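Local atomic coordinates of TqaA (Penicillium aethiopicum, PDB entry 5DLK), a protein that is probably a nonribosomal peptide synthetase whose terminal condensation-like domain, the mutant part crystallised here, belongs to a type that closes peptides into macrocycles. Residues Ala239-Pro244 / Thr376-Glu381; Thr265-Lys270 / Trp423-Pro428; Ala290-Leu295 / Val335-Asp340; Thr342-Thr345 / His351-Gln354; Ile393-Ser398 / Glu427-Arg432. All coordinates share one frame; numbering follows the deposited sequence.

Contact 1 of 5, residues Ala239-Pro244 / Thr376-Glu381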
# COMPACT_ATOMS: atom_id res chain seq x y z
N ALA A 239 -7.72 1.19 26.69
CA ALA A 239 -6.96 0.14 25.99
C ALA A 239 -5.50 0.13 26.42
O ALA A 239 -4.93 1.18 26.73
CB ALA A 239 -7.06 0.33 24.47
N LYS A 240 -4.89 -1.05 26.45
CA LYS A 240 -3.44 -1.18 26.57
C LYS A 240 -3.00 -2.04 25.40
O LYS A 240 -3.48 -3.16 25.25
CB LYS A 240 -2.99 -1.84 27.89
CG LYS A 240 -3.28 -1.08 29.18
CD LYS A 240 -3.02 -1.96 30.43
CE LYS A 240 -1.53 -2.20 30.72
NZ LYS A 240 -0.82 -0.94 31.06
N MET A 241 -2.10 -1.53 24.60
CA MET A 241 -1.59 -2.30 23.49
C MET A 241 -0.34 -3.06 23.90
O MET A 241 0.61 -2.47 24.44
CB MET A 241 -1.30 -1.40 22.29
CG MET A 241 -0.86 -2.15 21.06
SD MET A 241 -0.89 -1.07 19.61
CE MET A 241 0.52 -0.00 19.96
N ALA A 242 -0.33 -4.38 23.67
CA ALA A 242 0.85 -5.18 23.96
C ALA A 242 2.07 -4.72 23.15
O ALA A 242 1.93 -4.15 22.07
CB ALA A 242 0.58 -6.65 23.71
N VAL A 243 3.26 -4.97 23.70
CA VAL A 243 4.51 -4.49 23.13
C VAL A 243 5.51 -5.63 23.10
O VAL A 243 5.78 -6.25 24.13
CB VAL A 243 5.12 -3.31 23.95
CG1 VAL A 243 6.43 -2.81 23.29
CG2 VAL A 243 4.13 -2.16 24.10
N PRO A 244 6.07 -5.91 21.92
CA PRO A 244 6.99 -7.04 21.88
C PRO A 244 8.23 -6.77 22.70
O PRO A 244 8.64 -5.63 22.93
CB PRO A 244 7.33 -7.19 20.39
CG PRO A 244 7.04 -5.85 19.79
CD PRO A 244 5.84 -5.34 20.58
N THR A 376 -4.86 9.72 22.83
CA THR A 376 -4.35 8.82 23.85
C THR A 376 -3.26 9.50 24.66
O THR A 376 -2.86 10.63 24.35
CB THR A 376 -3.74 7.51 23.26
OG1 THR A 376 -2.43 7.79 22.76
CG2 THR A 376 -4.59 6.97 22.13
N ASN A 377 -2.77 8.78 25.66
CA ASN A 377 -1.57 9.13 26.43
C ASN A 377 -0.32 8.43 25.94
O ASN A 377 0.72 8.50 26.59
CB ASN A 377 -1.75 8.78 27.91
CG ASN A 377 -2.76 9.65 28.59
OD1 ASN A 377 -2.95 10.80 28.21
ND2 ASN A 377 -3.43 9.10 29.60
N TRP A 378 -0.45 7.68 24.85
CA TRP A 378 0.68 6.91 24.33
C TRP A 378 1.66 7.83 23.57
O TRP A 378 1.24 8.82 22.97
CB TRP A 378 0.19 5.80 23.39
CG TRP A 378 -0.93 4.93 23.93
CD1 TRP A 378 -1.43 4.91 25.21
CD2 TRP A 378 -1.68 3.95 23.19
NE1 TRP A 378 -2.44 3.97 25.30
CE2 TRP A 378 -2.61 3.37 24.08
CE3 TRP A 378 -1.66 3.51 21.86
CZ2 TRP A 378 -3.50 2.38 23.68
CZ3 TRP A 378 -2.55 2.52 21.47
CH2 TRP A 378 -3.46 1.98 22.38
N PRO A 379 2.96 7.51 23.60
CA PRO A 379 3.91 8.29 22.81
C PRO A 379 3.45 8.39 21.36
O PRO A 379 2.96 7.40 20.81
CB PRO A 379 5.21 7.49 22.92
CG PRO A 379 5.08 6.73 24.20
CD PRO A 379 3.61 6.43 24.35
N ALA A 380 3.56 9.57 20.76
CA ALA A 380 3.06 9.78 19.40
C ALA A 380 3.72 8.84 18.38
O ALA A 380 3.09 8.43 17.41
CB ALA A 380 3.25 11.24 18.98
N GLU A 381 4.98 8.50 18.62
CA GLU A 381 5.76 7.69 17.68
C GLU A 381 5.66 6.20 17.98
O GLU A 381 6.44 5.41 17.45
CB GLU A 381 7.21 8.13 17.67
CG GLU A 381 7.39 9.58 17.17
CD GLU A 381 6.76 9.80 15.80
OE1 GLU A 381 7.09 9.05 14.85
OE2 GLU A 381 5.93 10.72 15.65

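Contact 2 of 5, residues Thr265-Lys270 / Trp423-Pro428. With EDO (1,2-ethanediol), chain E.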
# COMPACT_ATOMS: atom_id res chain seq x y z
N THR A 265 14.63 -10.36 5.40
CA THR A 265 13.18 -10.37 5.22
C THR A 265 12.78 -11.79 4.86
O THR A 265 13.33 -12.37 3.93
CB THR A 265 12.76 -9.41 4.11
OG1 THR A 265 13.11 -8.07 4.48
CG2 THR A 265 11.26 -9.51 3.83
N LEU A 266 11.86 -12.36 5.64
CA LEU A 266 11.31 -13.68 5.32
C LEU A 266 9.83 -13.58 4.99
O LEU A 266 9.07 -12.95 5.74
CB LEU A 266 11.49 -14.66 6.49
CG LEU A 266 12.88 -15.00 7.00
CD1 LEU A 266 12.74 -16.08 8.08
CD2 LEU A 266 13.70 -15.50 5.85
N TRP A 267 9.44 -14.23 3.90
CA TRP A 267 8.03 -14.45 3.58
C TRP A 267 7.66 -15.90 3.86
O TRP A 267 8.37 -16.83 3.44
CB TRP A 267 7.72 -14.13 2.12
CG TRP A 267 7.68 -12.70 1.77
CD1 TRP A 267 8.74 -11.90 1.44
CD2 TRP A 267 6.51 -11.88 1.68
NE1 TRP A 267 8.29 -10.63 1.15
CE2 TRP A 267 6.93 -10.59 1.29
CE3 TRP A 267 5.15 -12.10 1.89
CZ2 TRP A 267 6.04 -9.53 1.11
CZ3 TRP A 267 4.26 -11.05 1.72
CH2 TRP A 267 4.71 -9.78 1.32
N THR A 268 6.54 -16.10 4.53
CA THR A 268 6.10 -17.46 4.86
C THR A 268 4.63 -17.61 4.48
O THR A 268 3.82 -16.73 4.77
CB THR A 268 6.33 -17.76 6.36
OG1 THR A 268 7.72 -17.57 6.67
CG2 THR A 268 5.90 -19.19 6.71
N PHE A 269 4.29 -18.69 3.79
CA PHE A 269 2.96 -18.82 3.19
C PHE A 269 2.24 -20.05 3.69
O PHE A 269 2.87 -21.10 3.88
CB PHE A 269 3.06 -18.89 1.65
CG PHE A 269 3.83 -17.76 1.03
CD1 PHE A 269 3.20 -16.56 0.73
CD2 PHE A 269 5.18 -17.90 0.72
CE1 PHE A 269 3.91 -15.51 0.14
CE2 PHE A 269 5.88 -16.85 0.14
CZ PHE A 269 5.24 -15.66 -0.15
N LYS A 270 0.93 -19.95 3.87
CA LYS A 270 0.10 -21.11 4.18
C LYS A 270 -1.24 -20.95 3.47
O LYS A 270 -1.96 -19.98 3.68
CB LYS A 270 -0.10 -21.26 5.69
CG LYS A 270 -0.96 -22.46 6.13
CD LYS A 270 -0.41 -23.76 5.56
CE LYS A 270 -0.70 -24.96 6.47
NZ LYS A 270 -2.10 -25.38 6.42
N TRP A 423 4.05 -8.37 9.58
CA TRP A 423 2.89 -8.25 8.70
C TRP A 423 2.21 -9.58 8.48
O TRP A 423 2.88 -10.60 8.27
CB TRP A 423 3.32 -7.70 7.32
CG TRP A 423 3.93 -6.36 7.36
CD1 TRP A 423 5.23 -6.06 7.66
CD2 TRP A 423 3.28 -5.11 7.08
NE1 TRP A 423 5.42 -4.69 7.57
CE2 TRP A 423 4.24 -4.09 7.24
CE3 TRP A 423 1.97 -4.76 6.74
CZ2 TRP A 423 3.93 -2.73 7.04
CZ3 TRP A 423 1.67 -3.41 6.53
CH2 TRP A 423 2.64 -2.42 6.69
N ILE A 424 0.88 -9.58 8.52
CA ILE A 424 0.11 -10.73 8.07
C ILE A 424 -0.75 -10.28 6.91
O ILE A 424 -1.64 -9.47 7.09
CB ILE A 424 -0.80 -11.31 9.17
CG1 ILE A 424 0.05 -11.85 10.33
CG2 ILE A 424 -1.68 -12.44 8.57
CD1 ILE A 424 -0.77 -12.33 11.53
N PHE A 425 -0.46 -10.78 5.71
CA PHE A 425 -1.29 -10.49 4.55
C PHE A 425 -2.16 -11.71 4.24
O PHE A 425 -1.70 -12.84 4.39
CB PHE A 425 -0.45 -10.17 3.31
CG PHE A 425 0.50 -9.01 3.47
CD1 PHE A 425 0.06 -7.71 3.26
CD2 PHE A 425 1.83 -9.23 3.80
CE1 PHE A 425 0.96 -6.63 3.39
CE2 PHE A 425 2.72 -8.17 3.91
CZ PHE A 425 2.28 -6.87 3.71
N THR A 426 -3.38 -11.48 3.78
CA THR A 426 -4.22 -12.61 3.34
C THR A 426 -4.73 -12.31 1.93
O THR A 426 -5.25 -11.25 1.67
CB THR A 426 -5.41 -12.87 4.28
OG1 THR A 426 -6.04 -11.63 4.64
CG2 THR A 426 -4.95 -13.57 5.54
N GLU A 427 -4.53 -13.26 1.01
CA GLU A 427 -4.94 -13.09 -0.38
C GLU A 427 -6.02 -14.11 -0.72
O GLU A 427 -5.77 -15.32 -0.63
CB GLU A 427 -3.76 -13.27 -1.34
CG GLU A 427 -2.83 -12.09 -1.40
CD GLU A 427 -1.78 -12.23 -2.49
OE1 GLU A 427 -1.66 -13.33 -3.07
OE2 GLU A 427 -1.09 -11.24 -2.76
N PRO A 428 -7.21 -13.63 -1.08
CA PRO A 428 -8.37 -14.48 -1.35
C PRO A 428 -8.43 -14.95 -2.80
O PRO A 428 -9.18 -14.39 -3.58
CB PRO A 428 -9.55 -13.57 -1.02
CG PRO A 428 -9.07 -12.21 -1.37
CD PRO A 428 -7.57 -12.20 -1.11
C1 EDO E . 11.47 -9.12 -0.00
O1 EDO E . 10.13 -8.58 0.13
C2 EDO E . 12.33 -8.35 -1.02
O2 EDO E . 12.67 -7.03 -0.55

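Contact 3 of 5, residues Ala290-Leu295 / Val335-Asp340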
# COMPACT_ATOMS: atom_id res chain seq x y z
N ALA A 290 -9.69 -13.99 13.83
CA ALA A 290 -8.80 -15.10 14.13
C ALA A 290 -7.52 -14.59 14.80
O ALA A 290 -7.01 -15.18 15.77
CB ALA A 290 -8.46 -15.89 12.84
N THR A 291 -7.00 -13.49 14.27
CA THR A 291 -5.80 -12.87 14.82
C THR A 291 -6.05 -12.39 16.27
O THR A 291 -5.19 -12.54 17.14
CB THR A 291 -5.34 -11.70 13.94
OG1 THR A 291 -5.04 -12.21 12.63
CG2 THR A 291 -4.09 -11.04 14.53
N ALA A 292 -7.23 -11.83 16.51
CA ALA A 292 -7.56 -11.36 17.86
C ALA A 292 -7.62 -12.50 18.87
O ALA A 292 -7.14 -12.36 19.99
CB ALA A 292 -8.89 -10.60 17.87
N LEU A 293 -8.20 -13.62 18.46
CA LEU A 293 -8.28 -14.76 19.36
C LEU A 293 -6.88 -15.30 19.66
O LEU A 293 -6.58 -15.66 20.81
CB LEU A 293 -9.16 -15.87 18.77
CG LEU A 293 -9.34 -17.04 19.74
CD1 LEU A 293 -10.02 -16.59 21.04
CD2 LEU A 293 -10.13 -18.14 19.06
N PHE A 294 -6.06 -15.40 18.62
CA PHE A 294 -4.67 -15.83 18.75
C PHE A 294 -3.95 -14.96 19.78
O PHE A 294 -3.28 -15.47 20.70
CB PHE A 294 -3.96 -15.76 17.38
CG PHE A 294 -2.47 -16.06 17.44
CD1 PHE A 294 -2.01 -17.35 17.32
CD2 PHE A 294 -1.55 -15.03 17.60
CE1 PHE A 294 -0.62 -17.62 17.36
CE2 PHE A 294 -0.19 -15.29 17.65
CZ PHE A 294 0.27 -16.59 17.54
N LEU A 295 -4.10 -13.64 19.64
CA LEU A 295 -3.45 -12.74 20.58
C LEU A 295 -4.04 -12.84 21.99
O LEU A 295 -3.30 -12.78 22.97
CB LEU A 295 -3.54 -11.29 20.10
CG LEU A 295 -2.69 -10.96 18.86
CD1 LEU A 295 -3.03 -9.54 18.38
CD2 LEU A 295 -1.22 -11.09 19.15
N VAL A 335 -10.11 -5.20 19.87
CA VAL A 335 -11.09 -6.27 20.03
C VAL A 335 -11.20 -6.59 21.51
O VAL A 335 -10.21 -6.95 22.16
CB VAL A 335 -10.71 -7.52 19.21
CG1 VAL A 335 -11.71 -8.66 19.43
CG2 VAL A 335 -10.59 -7.16 17.74
N THR A 336 -12.41 -6.48 22.04
CA THR A 336 -12.62 -6.64 23.47
C THR A 336 -13.57 -7.81 23.70
O THR A 336 -14.74 -7.76 23.26
CB THR A 336 -13.21 -5.40 24.11
OG1 THR A 336 -14.59 -5.30 23.75
CG2 THR A 336 -12.48 -4.15 23.65
N PHE A 337 -13.08 -8.81 24.41
CA PHE A 337 -13.84 -10.03 24.71
C PHE A 337 -14.56 -9.88 26.04
O PHE A 337 -14.00 -9.32 26.97
CB PHE A 337 -12.90 -11.23 24.80
CG PHE A 337 -12.13 -11.50 23.54
CD1 PHE A 337 -10.99 -10.77 23.23
CD2 PHE A 337 -12.52 -12.55 22.71
CE1 PHE A 337 -10.26 -11.04 22.08
CE2 PHE A 337 -11.80 -12.83 21.55
CZ PHE A 337 -10.66 -12.07 21.24
N PRO A 338 -15.77 -10.43 26.15
CA PRO A 338 -16.47 -10.37 27.44
C PRO A 338 -15.92 -11.41 28.43
O PRO A 338 -15.11 -12.25 28.06
CB PRO A 338 -17.93 -10.69 27.07
CG PRO A 338 -17.82 -11.61 25.92
CD PRO A 338 -16.59 -11.07 25.11
N GLU A 339 -16.38 -11.36 29.68
CA GLU A 339 -16.03 -12.41 30.64
C GLU A 339 -16.60 -13.76 30.20
O GLU A 339 -17.55 -13.80 29.40
CB GLU A 339 -16.53 -12.04 32.04
CG GLU A 339 -15.87 -10.79 32.64
CD GLU A 339 -14.34 -10.94 32.82
OE1 GLU A 339 -13.88 -11.97 33.36
OE2 GLU A 339 -13.60 -10.02 32.40
N ASP A 340 -16.03 -14.86 30.71
CA ASP A 340 -16.41 -16.20 30.31
C ASP A 340 -17.92 -16.44 30.48
O ASP A 340 -18.53 -17.16 29.71
CB ASP A 340 -15.66 -17.26 31.14
CG ASP A 340 -14.18 -17.37 30.79
OD1 ASP A 340 -13.71 -16.74 29.82
OD2 ASP A 340 -13.49 -18.12 31.52

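Contact 4 of 5, residues Thr342-Thr345 / His351-Gln354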
# COMPACT_ATOMS: atom_id res chain seq x y z
N THR A 342 -20.41 -14.74 29.85
CA THR A 342 -21.25 -14.34 28.71
C THR A 342 -21.28 -15.42 27.61
O THR A 342 -22.22 -15.49 26.80
CB THR A 342 -20.75 -12.98 28.17
OG1 THR A 342 -20.84 -12.00 29.21
CG2 THR A 342 -21.56 -12.50 26.96
N ASP A 343 -20.26 -16.27 27.60
CA ASP A 343 -20.20 -17.44 26.72
C ASP A 343 -20.34 -17.05 25.25
O ASP A 343 -21.18 -17.58 24.53
CB ASP A 343 -21.29 -18.44 27.10
CG ASP A 343 -20.77 -19.86 27.19
OD1 ASP A 343 -19.64 -20.12 26.71
OD2 ASP A 343 -21.52 -20.71 27.71
N TRP A 344 -19.53 -16.10 24.80
CA TRP A 344 -19.52 -15.76 23.38
C TRP A 344 -19.26 -16.95 22.46
O TRP A 344 -18.47 -17.85 22.78
CB TRP A 344 -18.44 -14.72 23.09
CG TRP A 344 -18.93 -13.32 22.99
CD1 TRP A 344 -20.14 -12.81 23.40
CD2 TRP A 344 -18.19 -12.23 22.47
NE1 TRP A 344 -20.18 -11.45 23.16
CE2 TRP A 344 -18.99 -11.07 22.58
CE3 TRP A 344 -16.90 -12.11 21.91
CZ2 TRP A 344 -18.55 -9.82 22.16
CZ3 TRP A 344 -16.46 -10.86 21.49
CH2 TRP A 344 -17.29 -9.73 21.62
N THR A 345 -19.95 -16.93 21.33
CA THR A 345 -19.65 -17.84 20.23
C THR A 345 -18.73 -17.17 19.23
O THR A 345 -18.50 -15.97 19.29
CB THR A 345 -20.92 -18.27 19.50
OG1 THR A 345 -21.50 -17.12 18.86
CG2 THR A 345 -21.95 -18.86 20.48
N HIS A 351 -19.05 -10.65 14.69
CA HIS A 351 -19.86 -9.42 14.61
C HIS A 351 -19.17 -8.25 15.29
O HIS A 351 -19.15 -7.14 14.75
CB HIS A 351 -21.26 -9.64 15.21
CG HIS A 351 -22.20 -10.31 14.26
ND1 HIS A 351 -22.44 -9.84 12.99
CD2 HIS A 351 -22.93 -11.45 14.38
CE1 HIS A 351 -23.28 -10.64 12.37
NE2 HIS A 351 -23.60 -11.63 13.19
N HIS A 352 -18.59 -8.51 16.46
CA HIS A 352 -17.88 -7.48 17.20
C HIS A 352 -16.67 -6.99 16.41
O HIS A 352 -16.44 -5.78 16.30
CB HIS A 352 -17.45 -7.98 18.58
CG HIS A 352 -16.55 -7.04 19.33
ND1 HIS A 352 -16.97 -5.81 19.80
CD2 HIS A 352 -15.25 -7.16 19.70
CE1 HIS A 352 -15.96 -5.21 20.40
NE2 HIS A 352 -14.91 -6.01 20.37
N THR A 353 -15.89 -7.92 15.88
CA THR A 353 -14.67 -7.55 15.15
C THR A 353 -15.04 -6.68 13.96
O THR A 353 -14.35 -5.70 13.64
CB THR A 353 -13.89 -8.81 14.71
OG1 THR A 353 -13.50 -9.54 15.88
CG2 THR A 353 -12.63 -8.43 13.94
N GLN A 354 -16.16 -7.01 13.31
CA GLN A 354 -16.52 -6.26 12.13
C GLN A 354 -16.94 -4.84 12.51
O GLN A 354 -16.52 -3.89 11.88
CB GLN A 354 -17.63 -6.96 11.34
CG GLN A 354 -17.89 -6.31 9.97
CD GLN A 354 -18.43 -7.33 8.97
OE1 GLN A 354 -17.75 -8.30 8.64
NE2 GLN A 354 -19.66 -7.12 8.51

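Contact 5 of 5, residues Ile393-Ser398 / Glu427-Arg432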
# COMPACT_ATOMS: atom_id res chain seq x y z
N ILE A 393 -8.66 -6.71 -2.96
CA ILE A 393 -8.32 -5.89 -4.12
C ILE A 393 -8.07 -6.82 -5.31
O ILE A 393 -8.08 -8.04 -5.16
CB ILE A 393 -7.04 -5.08 -3.86
CG1 ILE A 393 -5.95 -6.04 -3.36
CG2 ILE A 393 -7.33 -3.95 -2.88
CD1 ILE A 393 -4.60 -5.43 -3.05
N ASP A 394 -7.85 -6.24 -6.49
CA ASP A 394 -7.46 -7.04 -7.64
C ASP A 394 -6.18 -7.82 -7.35
O ASP A 394 -5.19 -7.27 -6.85
CB ASP A 394 -7.24 -6.17 -8.89
CG ASP A 394 -8.52 -5.57 -9.42
OD1 ASP A 394 -9.61 -5.92 -8.92
OD2 ASP A 394 -8.43 -4.75 -10.37
N LEU A 395 -6.22 -9.10 -7.67
CA LEU A 395 -5.06 -9.98 -7.53
C LEU A 395 -4.48 -10.31 -8.91
O LEU A 395 -3.42 -10.93 -9.00
CB LEU A 395 -5.44 -11.26 -6.79
CG LEU A 395 -5.99 -11.07 -5.37
CD1 LEU A 395 -6.39 -12.41 -4.75
CD2 LEU A 395 -4.99 -10.37 -4.48
N SER A 396 -5.19 -9.91 -9.97
CA SER A 396 -4.78 -10.11 -11.36
C SER A 396 -4.88 -8.80 -12.13
O SER A 396 -5.71 -7.96 -11.80
CB SER A 396 -5.66 -11.16 -12.06
OG SER A 396 -5.74 -12.35 -11.31
N PHE A 397 -4.05 -8.62 -13.16
CA PHE A 397 -3.96 -7.32 -13.83
C PHE A 397 -3.89 -7.46 -15.35
O PHE A 397 -3.43 -8.49 -15.86
CB PHE A 397 -2.73 -6.56 -13.32
CG PHE A 397 -2.66 -6.53 -11.83
CD1 PHE A 397 -2.03 -7.56 -11.13
CD2 PHE A 397 -3.30 -5.53 -11.12
CE1 PHE A 397 -2.02 -7.57 -9.74
CE2 PHE A 397 -3.29 -5.52 -9.74
CZ PHE A 397 -2.65 -6.54 -9.05
N SER A 398 -4.34 -6.43 -16.06
CA SER A 398 -4.30 -6.47 -17.52
C SER A 398 -4.05 -5.10 -18.16
O SER A 398 -4.36 -4.05 -17.59
CB SER A 398 -5.59 -7.07 -18.07
OG SER A 398 -6.70 -6.24 -17.78
N GLU A 427 -4.53 -13.26 1.01
CA GLU A 427 -4.94 -13.09 -0.38
C GLU A 427 -6.02 -14.11 -0.72
O GLU A 427 -5.77 -15.32 -0.63
CB GLU A 427 -3.76 -13.27 -1.34
CG GLU A 427 -2.83 -12.09 -1.40
CD GLU A 427 -1.78 -12.23 -2.49
OE1 GLU A 427 -1.66 -13.33 -3.07
OE2 GLU A 427 -1.09 -11.24 -2.76
N PRO A 428 -7.21 -13.63 -1.08
CA PRO A 428 -8.37 -14.48 -1.35
C PRO A 428 -8.43 -14.95 -2.80
O PRO A 428 -9.18 -14.39 -3.58
CB PRO A 428 -9.55 -13.57 -1.02
CG PRO A 428 -9.07 -12.21 -1.37
CD PRO A 428 -7.57 -12.20 -1.11
N HIS A 429 -7.64 -15.96 -3.14
CA HIS A 429 -7.68 -16.56 -4.47
C HIS A 429 -8.87 -17.50 -4.63
O HIS A 429 -9.54 -17.85 -3.65
CB HIS A 429 -6.39 -17.31 -4.76
CG HIS A 429 -5.18 -16.44 -4.77
ND1 HIS A 429 -4.84 -15.64 -5.84
CD2 HIS A 429 -4.25 -16.21 -3.82
CE1 HIS A 429 -3.74 -14.97 -5.56
NE2 HIS A 429 -3.36 -15.29 -4.33
N ALA A 430 -9.14 -17.90 -5.86
CA ALA A 430 -10.28 -18.75 -6.15
C ALA A 430 -10.11 -20.15 -5.54
O ALA A 430 -11.08 -20.74 -5.07
CB ALA A 430 -10.51 -18.85 -7.66
N ASP A 431 -8.89 -20.66 -5.53
CA ASP A 431 -8.66 -22.03 -5.05
C ASP A 431 -8.06 -22.09 -3.64
O ASP A 431 -7.92 -23.17 -3.08
CB ASP A 431 -7.74 -22.79 -6.01
CG ASP A 431 -6.28 -22.37 -5.88
OD1 ASP A 431 -6.03 -21.15 -5.76
OD2 ASP A 431 -5.40 -23.25 -5.90
N ARG A 432 -7.69 -20.94 -3.08
CA ARG A 432 -7.13 -20.92 -1.73
C ARG A 432 -7.22 -19.52 -1.13
O ARG A 432 -7.21 -18.52 -1.87
CB ARG A 432 -5.67 -21.38 -1.74
CG ARG A 432 -4.72 -20.35 -2.39
CD ARG A 432 -3.39 -20.95 -2.78
NE ARG A 432 -2.45 -19.91 -3.23
CZ ARG A 432 -2.49 -19.31 -4.41
NH1 ARG A 432 -3.45 -19.62 -5.28
NH2 ARG A 432 -1.59 -18.39 -4.72

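Contact 1 of 5, residues Ala239-Pro244 / Thr376-Glu381
Trp378, the residue that meets Ala239 and Met241, is held at its backbone: its N donates to Thr376 OG1 over 2.9 Å, with an N-H...O angle of 152°. OG1 has two partners, accepting from Trp378 N and being hydrogen-bonded to Phe372 O as well. Acceptance by a threonine oxygen from the N two residues on defines an ST turn, here formed just where the chain leaves helix 368-375. Thr376 CB also lies above one face of the indole, toward its rim. With CG beside its own backbone N (chi1 -50°), the indole projects toward the loop 239-244, which follows helix 227-235; two loops behind helices are thus joined within the condensation domain. Ala239 O sits in plane at the ring edge, 3.6 Å from Trp378 CZ2, while Ala239 CB stays 4.2 Å from that same CZ2. Met241 approaches obliquely: its CB is 4.0 Å from Trp378 CH2, and its SD lies 5.4 Å from the centroid of the six-membered ring, 54° off the normal, a Met-aromatic contact. Beyond the pair, Ala239 and Met241 both rest on Val305 of strand 303-310, and the Trp378 ring meets that of Phe372.

Contact 2 of 5, residues Thr265-Lys270 / Trp423-Pro428
The six-membered ring of Trp267 and the ring of Phe425 are nearly parallel, at 22°, but displaced laterally, with centroids separated by 5.5 Å, and only their rims come together. Trp267 CH2 is 3.6 Å from Phe425 CE2, and Trp267 CZ3 is 3.7 Å from Phe425 CD2. At the edge of the indole, Trp267 NE1 donates to O1 of a 1,2-ethanediol over 2.9 Å, and an angle of 170° makes the bond almost straight. That molecule, probably from the crystallisation liquor, is also hydrogen-bonded to Phe416 O. Strands 265-272 and 422-428 are not sheet neighbours. Strand 433-440 runs antiparallel between them, and the indole, resting on its Cys438, bridges across it to Phe425. The side chain of Phe425 is about 10 Å from the side chain of Asn392 and from Gly183, residues seen to bind 4'-phosphopantetheine in this protein, though it is absent from this model. Chemically, the aromatic contact is dispersive and lacks full stacking, leaving the polar indole edge to bind a small hydroxylic molecule.

Contact 3 of 5, residues Ala290-Leu295 / Val335-Asp340
Phe337 leaves its backbone with CB directed at Ala292 and Leu293, and with CG beside its own N (chi1 -60°), which sends the ring end-on to helix 283-299. Going outward, CE1 comes within 4.0 Å of Ala292 O, and on the other branch CE2 is 4.2 Å from Leu293 CD1. The tip, CZ, makes the closest approach, 3.7 Å from Ala292 O; it also lies 4.1 Å from Ala292 CB. Leu293 N is found at the ring edge near its plane, 4.0 Å from CZ, whereas Ala292 O approaches obliquely. Leu293 has CG anti to its N (chi1 -176°), and its side chain crosses that of Phe337 at about a right angle. Two residues earlier, Val335 meets the small Ala292 side chain: Ala292 CB rests on the isopropyl group, 3.8 Å from each of Val335 CB, CG1 and CG2. Other elements complete the surroundings: Phe306 of strand 303-310 touches Ala292, Leu349 of helix 346-358 touches both Val335 and Phe337, and Phe463 of helix 446-465 touches Leu293. Helix 283-299 thus packs on the end of the outermost strand 329-336 and on the loop following it, in the alpha/beta arrangement of this condensation domain, a member of the CoA-dependent acyltransferase clan.

Contact 4 of 5, residues Thr342-Thr345 / His351-Gln354
Trp344 and His352 meet chiefly through one corner of the indole, CH2, which is 3.5 Å from His352 CB, 3.6 Å from His352 CG and 3.8 Å from His352 CD2. His352 CG stands anti to its backbone N (chi1 172°), and the imidazole therefore swings out from helix 346-358 beside the arriving indole. As an aromatic pair the two are oblique, neither stacked nor edge-to-face: centroids lie 5.5 Å apart with planes at 53°, and the side chains cross at about a right angle. His352 CD2 nevertheless lies in the indole plane, at its edge. For these two residues the polar partners named here lie on other elements. His352 NE2 is hydrogen-bonded to Thr336 N at the end of strand 329-336, while Trp344 has a backbone hydrogen bond with Leu471 and lays its ring on Pro338. Thr345 supplies the N-cap of helix 346-358: its side chain caps a backbone N in the first turn, and its own N is bonded to Asp348 OD2. The contact thus closes the start of the helix back on a residue two turns along it. Since the partner of NE2 is a backbone N-H, NE2 is expected to act as acceptor, which is consistent with a neutral His352 protonated at ND1, so the indole would meet an uncharged ring.

Contact 5 of 5, residues Ile393-Ser398 / Glu427-Arg432
Leu395 lays CD1 on one face of the His429 imidazole, 3.9 Å from the ring centroid and 20° off the normal, a CH-pi contact. Behind the ring, Arg432 sets NH2 3.4 Å above the opposite face, toward the rim, so the imidazole is sandwiched between a methyl group and a guanidinium. Leu395 crosses His429 and Glu427 obliquely. Its two methyls divide the work: CD1 also reaches Pro428 O at 3.6 Å and Pro428 CD at 3.8 Å, while CD2 meets Glu427 CG at 4.1 Å. His429 NE2 donates over 2.9 Å at 147° to Glu427 OE1, which is tilted out of the ring plane and is met on its anti side, 30° out of the carboxylate plane. Arg432 NH1 in turn pairs with Asp431 OD1 at 3.0 Å in a salt bridge that uses the syn lone pair, and Arg432 NE is bridged to Glu434. Pro428 centres an inverse gamma turn at the end of strand 422-428; its side chain is about 6 Å from that of Asn392, seen to bind phosphopantetheine in this protein, though no ligand is bound here. With carboxylates pairing both Arg432 and His429, the arginine's charge beside the imidazole is probably offset, and Glu427 would tend to favour protonated His429.

How the contacts relate
Contacts 2, 3 and 5 involve one six-stranded mixed sheet of the condensation domain. Contacts 2 and 5 share Glu427 and Pro428 at the end of strand 422-428, their centres about 14 Å apart, while contact 3 lies at the outermost strand 329-336. Contact 4, its centre about 9 Å from that of contact 3, closes the loop before helix 346-358, which follows that strand. Contact 1 joins two loops, about 35 Å from contact 5, centre to centre. Along the chain, contacts 3 and 4 come in series, nested inside the loops closed by contacts 1 and 2, which cross. Between side chains, contact 5 comes within about 6 Å of Asn392 and contacts 3 and 4 within about 9-10 Å of Tyr357, phosphopantetheine-binding residues without ligand here.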